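Local structure of putative aldo/keto reductase (Salmonella enterica subsp. enterica serovar Typhimurium, 4R9O) at residues 18-23 with 276-281; 9-14 with 205-210. The protein probably acts as an NADP-dependent oxidoreductase of the aldo/keto reductase family, although its physiological substrate is not established. All coordinates share one frame; numbering follows the deposited sequence.

Contact 1: residues 18-23 with 276-281; sequences SRFVMG and LEAETL
A salt bridge from NH1 of R19 to OE1 of E279, 3.0 Å long, is the polar tie between the first strand of this TIM barrel (residues 16-23) and the 3-10 turn that follows helix 269-276. It is a one-pronged grip rather than a matched pair of bonds. OE1 lies at the edge of the guanidinium, close to its plane, yet that plane stands 81° from the carboxylate, and NH1 meets OE1 from above the carboxylate with the bond bent to 148° at the hydrogen. R19 reaches across because CG stands anti to the backbone N (chi1 -168°) and the chain runs fully extended to NE. Its CD also lies alongside the carboxylate. The other oxygen, OE2, accepts the backbone N-H of Q6. Q6 is itself backbone-paired with R19, so the carboxylate holds both partners of the N-terminal strand pair.

Next to this bridge, F20 brings an apolar ring to the same turn. E279 CG sits at the ring edge, in its plane, 3.7 Å from F20 CE2. CD2 of L276 packs at 3.7 Å against F20 CG and equally close to CB, at the root of the ring, while the backbone CA of L276 lies over one face. The methyl of A278 approaches obliquely, 4.3 Å from F20 CZ. P262 and I264 of the neighbouring barrel strand 261-264 also touch the F20 side chain, which lies about 7 Å from that of C214, a residue inferred by similarity to bind NADP.

E279 thus serves two purposes: its methylene borders an aromatic ring while its carboxylate, held at both oxygens, probably stays ionised beside R19. The charge pair, only partly exposed, would then be strengthened by the apolar groups beside it.

Contact 2: residues 9-14 with 205-210; sequences TIAPQG and LRIRPM
A11 and I207 touch where the N-terminal hairpin, which closes the bottom of the barrel in aldo/keto reductases, turns against the loop leading into barrel strand 210-212. The methyl of A11 lies 4.0 Å from CG1 of I207, which is presented beside the backbone N at a chi1 of -67°. P12, modelled in two conformers, extends this patch to I207 CG1 and turns its CD and CG to the backbone carbonyls of R206 and L205, although the alternative conformer leaves the detail uncertain. The two chains run in opposite directions here, I10 facing R208 and A11 facing I207.

R208 is turned the other way, with its aliphatic part following the hairpin backbone. CB passes 3.6 Å from I10 O and CD lies 3.8 Å from T9 O, after which a bend at chi3 (70°) carries the chain on, and NE bonds to the carbonyl of Q259. The side chain of I10 instead packs on F17 and L261. R206 follows helix 198-205 in a Schellman motif, and its guanidinium leads away to a salt bridge with D140 of the second subunit, so this residue offers the hairpin mainly its backbone. On the hairpin side, a type II turn from A11 to G14 reverses the chain.

Backbone atoms provide the polar ties between the two loops. One water donates to both T9 O and R206 O, at 3.1 Å and 2.7 Å. The direct bond is nearly straight: R208 N gives its hydrogen to I10 O over 2.7 Å, at 171°, and the CA of I207 approaches that same oxygen at 3.5 Å.

How the contacts relate
Both contacts are partly buried and involve the N-terminal hairpin, contact 1 through its second strand and contact 2 through the loop that precedes it. Contact 1 has no exposed touching residue, whereas three of eight in contact 2 are exposed, making contact 2 the more superficial. Their centres are about 17 Å apart, and they meet where V21 CG1 packs 3.8 Å from M210 CE. Close by, R19 and R208 bring like charges together, each with an acceptor of its own. Contact 1 pairs a charge bridge with a buried aromatic ring, whereas contact 2 joins two loops through a backbone hydrogen bond, a bridging water and small apolar contacts, and its edge reaches a second subunit.

Contact 1: residues 18-23 with 276-281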
ATOM      1  N   SER C  18      36.044 -14.410  -6.935  1.00 39.53           N
ATOM      2  CA  SER C  18      35.622 -15.674  -6.347  1.00 37.57           C
ATOM      3  C   SER C  18      34.093 -15.609  -6.207  1.00 34.22           C
ATOM      4  O   SER C  18      33.543 -14.547  -5.950  1.00 31.88           O
ATOM      5  CB  SER C  18      36.323 -15.928  -5.005  1.00 36.13           C
ATOM      6  OG  SER C  18      36.059 -14.893  -4.076  1.00 35.68           O
ATOM      7  N   ARG C  19      33.421 -16.736  -6.407  1.00 33.10           N
ATOM      8  CA  ARG C  19      31.962 -16.811  -6.366  1.00 33.31           C
ATOM      9  C   ARG C  19      31.387 -16.378  -5.016  1.00 33.82           C
ATOM     10  O   ARG C  19      30.278 -15.845  -4.937  1.00 32.08           O
ATOM     11  CB  ARG C  19      31.513 -18.237  -6.692  1.00 36.68           C
ATOM     12  CG  ARG C  19      30.041 -18.389  -6.951  1.00 38.97           C
ATOM     13  CD  ARG C  19      29.726 -19.833  -7.261  1.00 41.60           C
ATOM     14  NE  ARG C  19      28.349 -19.980  -7.700  1.00 42.09           N
ATOM     15  CZ  ARG C  19      27.787 -21.141  -7.996  1.00 42.76           C
ATOM     16  NH1 ARG C  19      28.494 -22.260  -7.892  1.00 42.88           N
ATOM     17  NH2 ARG C  19      26.516 -21.177  -8.387  1.00 43.71           N
ATOM     18  N   PHE C  20      32.139 -16.631  -3.951  1.00 32.29           N
ATOM     19  CA  PHE C  20      31.782 -16.120  -2.634  1.00 33.38           C
ATOM     20  C   PHE C  20      32.707 -14.957  -2.270  1.00 31.77           C
ATOM     21  O   PHE C  20      33.901 -14.990  -2.543  1.00 31.65           O
ATOM     22  CB  PHE C  20      31.857 -17.225  -1.575  1.00 35.82           C
ATOM     23  CG  PHE C  20      30.653 -18.127  -1.548  1.00 35.03           C
ATOM     24  CD1 PHE C  20      29.589 -17.856  -0.704  1.00 35.45           C
ATOM     25  CD2 PHE C  20      30.592 -19.252  -2.352  1.00 38.82           C
ATOM     26  CE1 PHE C  20      28.472 -18.685  -0.673  1.00 39.34           C
ATOM     27  CE2 PHE C  20      29.487 -20.094  -2.320  1.00 39.96           C
ATOM     28  CZ  PHE C  20      28.424 -19.808  -1.477  1.00 39.94           C
ATOM     29  N   VAL C  21      32.137 -13.928  -1.653  1.00 31.50           N
ATOM     30  CA  VAL C  21      32.865 -12.704  -1.325  1.00 29.44           C
ATOM     31  C   VAL C  21      32.943 -12.489   0.183  1.00 30.65           C
ATOM     32  O   VAL C  21      31.928 -12.570   0.879  1.00 30.18           O
ATOM     33  CB  VAL C  21      32.189 -11.483  -1.993  1.00 29.15           C
ATOM     34  CG1 VAL C  21      32.841 -10.171  -1.541  1.00 30.20           C
ATOM     35  CG2 VAL C  21      32.238 -11.622  -3.512  1.00 28.75           C
ATOM     36  N   MET C  22      34.141 -12.233   0.708  1.00 32.80           N
ATOM     37  CA  MET C  22      34.258 -11.916   2.135  1.00 31.07           C
ATOM     38  C   MET C  22      33.970 -10.437   2.376  1.00 28.84           C
ATOM     39  O   MET C  22      34.698  -9.571   1.892  1.00 30.13           O
ATOM     40  CB  MET C  22      35.647 -12.276   2.674  1.00 32.08           C
ATOM     41  CG  MET C  22      35.757 -12.137   4.189  1.00 34.19           C
ATOM     42  SD  MET C  22      34.690 -13.310   5.061  1.00 38.09           S
ATOM     43  CE  MET C  22      33.995 -12.266   6.337  1.00 65.75           C
ATOM     44  N   GLY C  23      32.908 -10.151   3.126  1.00 28.41           N
ATOM     45  CA  GLY C  23      32.521  -8.778   3.436  1.00 24.59           C
ATOM     46  C   GLY C  23      33.083  -8.307   4.776  1.00 28.26           C
ATOM     47  O   GLY C  23      33.048  -9.035   5.769  1.00 30.31           O
ATOM     48  N   LEU C 276      30.860 -22.117   2.101  1.00 56.09           N
ATOM     49  CA  LEU C 276      31.383 -22.549   0.812  1.00 56.19           C
ATOM     50  C   LEU C 276      30.859 -23.914   0.392  1.00 57.26           C
ATOM     51  O   LEU C 276      30.864 -24.247  -0.789  1.00 59.83           O
ATOM     52  CB  LEU C 276      32.909 -22.562   0.852  1.00 57.26           C
ATOM     53  CG  LEU C 276      33.505 -21.260   1.395  1.00 56.34           C
ATOM     54  CD1 LEU C 276      35.024 -21.300   1.391  1.00 57.43           C
ATOM     55  CD2 LEU C 276      32.979 -20.051   0.612  1.00 53.52           C
ATOM     56  N   GLU C 277      30.399 -24.698   1.362  1.00 55.39           N
ATOM     57  CA  GLU C 277      29.853 -26.021   1.085  1.00 54.46           C
ATOM     58  C   GLU C 277      28.526 -25.960   0.315  1.00 51.60           C
ATOM     59  O   GLU C 277      28.058 -26.977  -0.201  1.00 51.81           O
ATOM     60  CB  GLU C 277      29.670 -26.796   2.393  1.00 57.25           C
ATOM     61  CG  GLU C 277      30.985 -27.101   3.109  1.00 62.24           C
ATOM     62  CD  GLU C 277      30.801 -27.907   4.383  1.00 66.87           C
ATOM     63  OE1 GLU C 277      31.821 -28.244   5.024  1.00 70.55           O
ATOM     64  OE2 GLU C 277      29.642 -28.200   4.747  1.00 67.18           O
ATOM     65  N   ALA C 278      27.926 -24.773   0.228  1.00 48.23           N
ATOM     66  CA  ALA C 278      26.676 -24.616  -0.511  1.00 45.37           C
ATOM     67  C   ALA C 278      26.856 -24.865  -2.009  1.00 45.16           C
ATOM     68  O   ALA C 278      25.913 -25.270  -2.683  1.00 47.51           O
ATOM     69  CB  ALA C 278      26.085 -23.235  -0.273  1.00 40.77           C
ATOM     70  N   GLU C 279      28.064 -24.632  -2.522  1.00 46.10           N
ATOM     71  CA  GLU C 279      28.375 -24.873  -3.935  1.00 50.12           C
ATOM     72  C   GLU C 279      28.071 -26.307  -4.390  1.00 51.07           C
ATOM     73  O   GLU C 279      27.844 -26.542  -5.579  1.00 50.87           O
ATOM     74  CB  GLU C 279      29.852 -24.561  -4.229  1.00 54.58           C
ATOM     75  CG  GLU C 279      30.180 -23.071  -4.379  1.00 58.16           C
ATOM     76  CD  GLU C 279      31.247 -22.787  -5.443  1.00 63.70           C
ATOM     77  OE1 GLU C 279      31.045 -23.165  -6.621  1.00 67.81           O
ATOM     78  OE2 GLU C 279      32.285 -22.179  -5.104  1.00 63.15           O
ATOM     79  N   THR C 280      28.070 -27.258  -3.456  1.00 51.02           N
ATOM     80  CA  THR C 280      27.882 -28.669  -3.806  1.00 54.38           C
ATOM     81  C   THR C 280      26.475 -29.205  -3.493  1.00 52.85           C
ATOM     82  O   THR C 280      26.190 -30.384  -3.710  1.00 54.75           O
ATOM     83  CB  THR C 280      28.918 -29.557  -3.084  1.00 58.50           C
ATOM     84  OG1 THR C 280      28.713 -29.487  -1.666  1.00 58.70           O
ATOM     85  CG2 THR C 280      30.329 -29.101  -3.416  1.00 59.77           C
ATOM     86  N   LEU C 281      25.607 -28.335  -2.985  1.00 49.73           N
ATOM     87  CA  LEU C 281      24.250 -28.712  -2.602  1.00 49.82           C
ATOM     88  C   LEU C 281      23.292 -28.783  -3.799  1.00 50.59           C
ATOM     89  O   LEU C 281      23.251 -27.871  -4.626  1.00 48.88           O
ATOM     90  CB  LEU C 281      23.706 -27.719  -1.574  1.00 48.40           C
ATOM     91  CG  LEU C 281      23.585 -28.179  -0.124  1.00 50.12           C
ATOM     92  CD1 LEU C 281      24.916 -28.683   0.394  1.00 52.78           C
ATOM     93  CD2 LEU C 281      23.063 -27.039   0.745  1.00 46.75           C
TER

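Contact 2: residues 9-14 with 205-210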
ATOM      1  N   THR C   9      33.702 -14.805 -13.914  1.00 38.50           N
ATOM      2  CA  THR C   9      33.744 -13.496 -14.551  1.00 39.07           C
ATOM      3  C   THR C   9      32.409 -12.804 -14.299  1.00 36.32           C
ATOM      4  O   THR C   9      31.370 -13.291 -14.726  1.00 34.43           O
ATOM      5  CB  THR C   9      34.019 -13.610 -16.060  1.00 42.98           C
ATOM      6  OG1 THR C   9      35.219 -14.366 -16.263  1.00 45.69           O
ATOM      7  CG2 THR C   9      34.186 -12.231 -16.681  1.00 41.86           C
ATOM      8  N   ILE C  10      32.431 -11.670 -13.605  1.00 33.96           N
ATOM      9  CA  ILE C  10      31.180 -11.088 -13.125  1.00 30.85           C
ATOM     10  C   ILE C  10      30.416 -10.296 -14.186  1.00 30.92           C
ATOM     11  O   ILE C  10      29.216 -10.071 -14.039  1.00 34.38           O
ATOM     12  CB  ILE C  10      31.424 -10.187 -11.912  1.00 32.21           C
ATOM     13  CG1 ILE C  10      32.149  -8.906 -12.337  1.00 36.13           C
ATOM     14  CG2 ILE C  10      32.229 -10.949 -10.861  1.00 36.63           C
ATOM     15  CD1 ILE C  10      32.378  -7.945 -11.212  1.00 38.26           C
ATOM     16  N   ALA C  11      31.093  -9.901 -15.261  1.00 32.51           N
ATOM     17  CA  ALA C  11      30.477  -9.099 -16.318  1.00 33.78           C
ATOM     18  C   ALA C  11      31.301  -9.260 -17.596  1.00 39.04           C
ATOM     19  O   ALA C  11      32.468  -9.643 -17.508  1.00 37.51           O
ATOM     20  CB  ALA C  11      30.405  -7.636 -15.885  1.00 29.38           C
ATOM     21  N   PRO C  12      30.705  -8.940 -18.761  0.57 42.32           N
ATOM     22  CA  PRO C  12      31.494  -8.798 -19.990  0.57 45.81           C
ATOM     23  C   PRO C  12      32.592  -7.747 -19.812  0.57 47.46           C
ATOM     24  O   PRO C  12      32.301  -6.637 -19.353  0.57 44.62           O
ATOM     25  CB  PRO C  12      30.456  -8.354 -21.031  0.57 45.23           C
ATOM     26  CG  PRO C  12      29.151  -8.850 -20.498  0.57 44.39           C
ATOM     27  CD  PRO C  12      29.262  -8.763 -19.006  0.57 42.18           C
ATOM     28  N   GLN C  13      33.828  -8.114 -20.160  0.57 51.89           N
ATOM     29  CA  GLN C  13      35.028  -7.294 -19.943  0.57 54.43           C
ATOM     30  C   GLN C  13      35.342  -7.103 -18.454  0.57 51.41           C
ATOM     31  O   GLN C  13      36.261  -6.362 -18.098  0.57 50.90           O
ATOM     32  CB  GLN C  13      34.895  -5.918 -20.610  0.57 58.84           C
ATOM     33  CG  GLN C  13      34.200  -5.906 -21.967  0.57 64.99           C
ATOM     34  CD  GLN C  13      33.087  -4.870 -22.027  0.57 69.43           C
ATOM     35  OE1 GLN C  13      33.320  -3.677 -21.817  0.57 69.17           O
ATOM     36  NE2 GLN C  13      31.869  -5.324 -22.298  0.57 69.84           N
ATOM     37  N   GLY C  14      34.586  -7.776 -17.589  0.57 48.91           N
ATOM     38  CA  GLY C  14      34.693  -7.575 -16.154  0.57 45.43           C
ATOM     39  C   GLY C  14      35.805  -8.375 -15.508  0.57 45.04           C
ATOM     40  O   GLY C  14      36.416  -9.232 -16.143  0.57 46.62           O
ATOM     41  N   LEU C 205      21.779  -8.472 -19.161  1.00 28.01           N
ATOM     42  CA  LEU C 205      23.070  -7.882 -19.493  1.00 28.34           C
ATOM     43  C   LEU C 205      24.249  -8.807 -19.199  1.00 27.31           C
ATOM     44  O   LEU C 205      25.385  -8.451 -19.477  1.00 31.12           O
ATOM     45  CB  LEU C 205      23.252  -6.562 -18.733  1.00 26.64           C
ATOM     46  CG  LEU C 205      22.262  -5.456 -19.076  1.00 26.86           C
ATOM     47  CD1 LEU C 205      22.607  -4.187 -18.312  1.00 26.05           C
ATOM     48  CD2 LEU C 205      22.286  -5.196 -20.557  1.00 29.04           C
ATOM     49  N   ARG C 206      23.965  -9.985 -18.646  1.00 26.66           N
ATOM     50  CA  ARG C 206      24.986 -10.958 -18.234  1.00 29.52           C
ATOM     51  C   ARG C 206      25.953 -10.374 -17.205  1.00 29.87           C
ATOM     52  O   ARG C 206      27.154 -10.642 -17.233  1.00 28.49           O
ATOM     53  CB  ARG C 206      25.756 -11.487 -19.442  1.00 32.90           C
ATOM     54  CG  ARG C 206      24.826 -12.083 -20.515  1.00 32.70           C
ATOM     55  CD  ARG C 206      25.565 -12.882 -21.575  1.00 31.90           C
ATOM     56  NE  ARG C 206      24.628 -13.390 -22.578  1.00 32.85           N
ATOM     57  CZ  ARG C 206      23.914 -14.505 -22.449  1.00 36.71           C
ATOM     58  NH1 ARG C 206      24.039 -15.264 -21.361  1.00 36.42           N
ATOM     59  NH2 ARG C 206      23.085 -14.877 -23.414  1.00 36.04           N
ATOM     60  N   ILE C 207      25.399  -9.574 -16.301  1.00 27.89           N
ATOM     61  CA  ILE C 207      26.131  -8.983 -15.189  1.00 26.23           C
ATOM     62  C   ILE C 207      25.681  -9.659 -13.911  1.00 29.58           C
ATOM     63  O   ILE C 207      24.486  -9.722 -13.617  1.00 29.54           O
ATOM     64  CB  ILE C 207      25.895  -7.461 -15.103  1.00 27.51           C
ATOM     65  CG1 ILE C 207      26.526  -6.771 -16.319  1.00 30.95           C
ATOM     66  CG2 ILE C 207      26.425  -6.881 -13.782  1.00 25.95           C
ATOM     67  CD1 ILE C 207      26.061  -5.370 -16.563  1.00 30.47           C
ATOM     68  N   ARG C 208      26.638 -10.181 -13.149  1.00 28.41           N
ATOM     69  CA  ARG C 208      26.293 -10.916 -11.946  1.00 29.95           C
ATOM     70  C   ARG C 208      26.307 -10.011 -10.714  1.00 29.66           C
ATOM     71  O   ARG C 208      27.279  -9.290 -10.459  1.00 30.16           O
ATOM     72  CB  ARG C 208      27.241 -12.109 -11.777  1.00 32.69           C
ATOM     73  CG  ARG C 208      27.099 -13.118 -12.917  1.00 36.18           C
ATOM     74  CD  ARG C 208      28.158 -14.213 -12.894  1.00 38.98           C
ATOM     75  NE  ARG C 208      27.999 -15.147 -11.778  1.00 40.80           N
ATOM     76  CZ  ARG C 208      28.469 -16.392 -11.775  1.00 40.37           C
ATOM     77  NH1 ARG C 208      29.115 -16.856 -12.836  1.00 38.22           N
ATOM     78  NH2 ARG C 208      28.287 -17.175 -10.716  1.00 40.63           N
ATOM     79  N   PRO C 209      25.215 -10.042  -9.940  1.00 28.16           N
ATOM     80  CA  PRO C 209      25.164  -9.200  -8.741  1.00 29.41           C
ATOM     81  C   PRO C 209      25.930  -9.789  -7.567  1.00 30.73           C
ATOM     82  O   PRO C 209      25.939 -11.014  -7.389  1.00 30.47           O
ATOM     83  CB  PRO C 209      23.676  -9.143  -8.423  1.00 27.46           C
ATOM     84  CG  PRO C 209      23.151 -10.472  -8.931  1.00 27.72           C
ATOM     85  CD  PRO C 209      23.980 -10.827 -10.131  1.00 28.36           C
ATOM     86  N   MET C 210      26.582  -8.932  -6.784  1.00 30.18           N
ATOM     87  CA  MET C 210      27.040  -9.322  -5.451  1.00 31.45           C
ATOM     88  C   MET C 210      25.845  -9.173  -4.516  1.00 33.93           C
ATOM     89  O   MET C 210      25.143  -8.160  -4.555  1.00 33.84           O
ATOM     90  CB  MET C 210      28.211  -8.459  -4.972  1.00 31.26           C
ATOM     91  CG  MET C 210      29.405  -8.435  -5.922  1.00 33.03           C
ATOM     92  SD  MET C 210      30.576  -7.124  -5.520  1.00 42.35           S
ATOM     93  CE  MET C 210      31.199  -7.701  -3.936  1.00 36.22           C
TER
HETATM   94  O   HOH W   1      29.219 -12.264 -16.635  1.00 43.52           O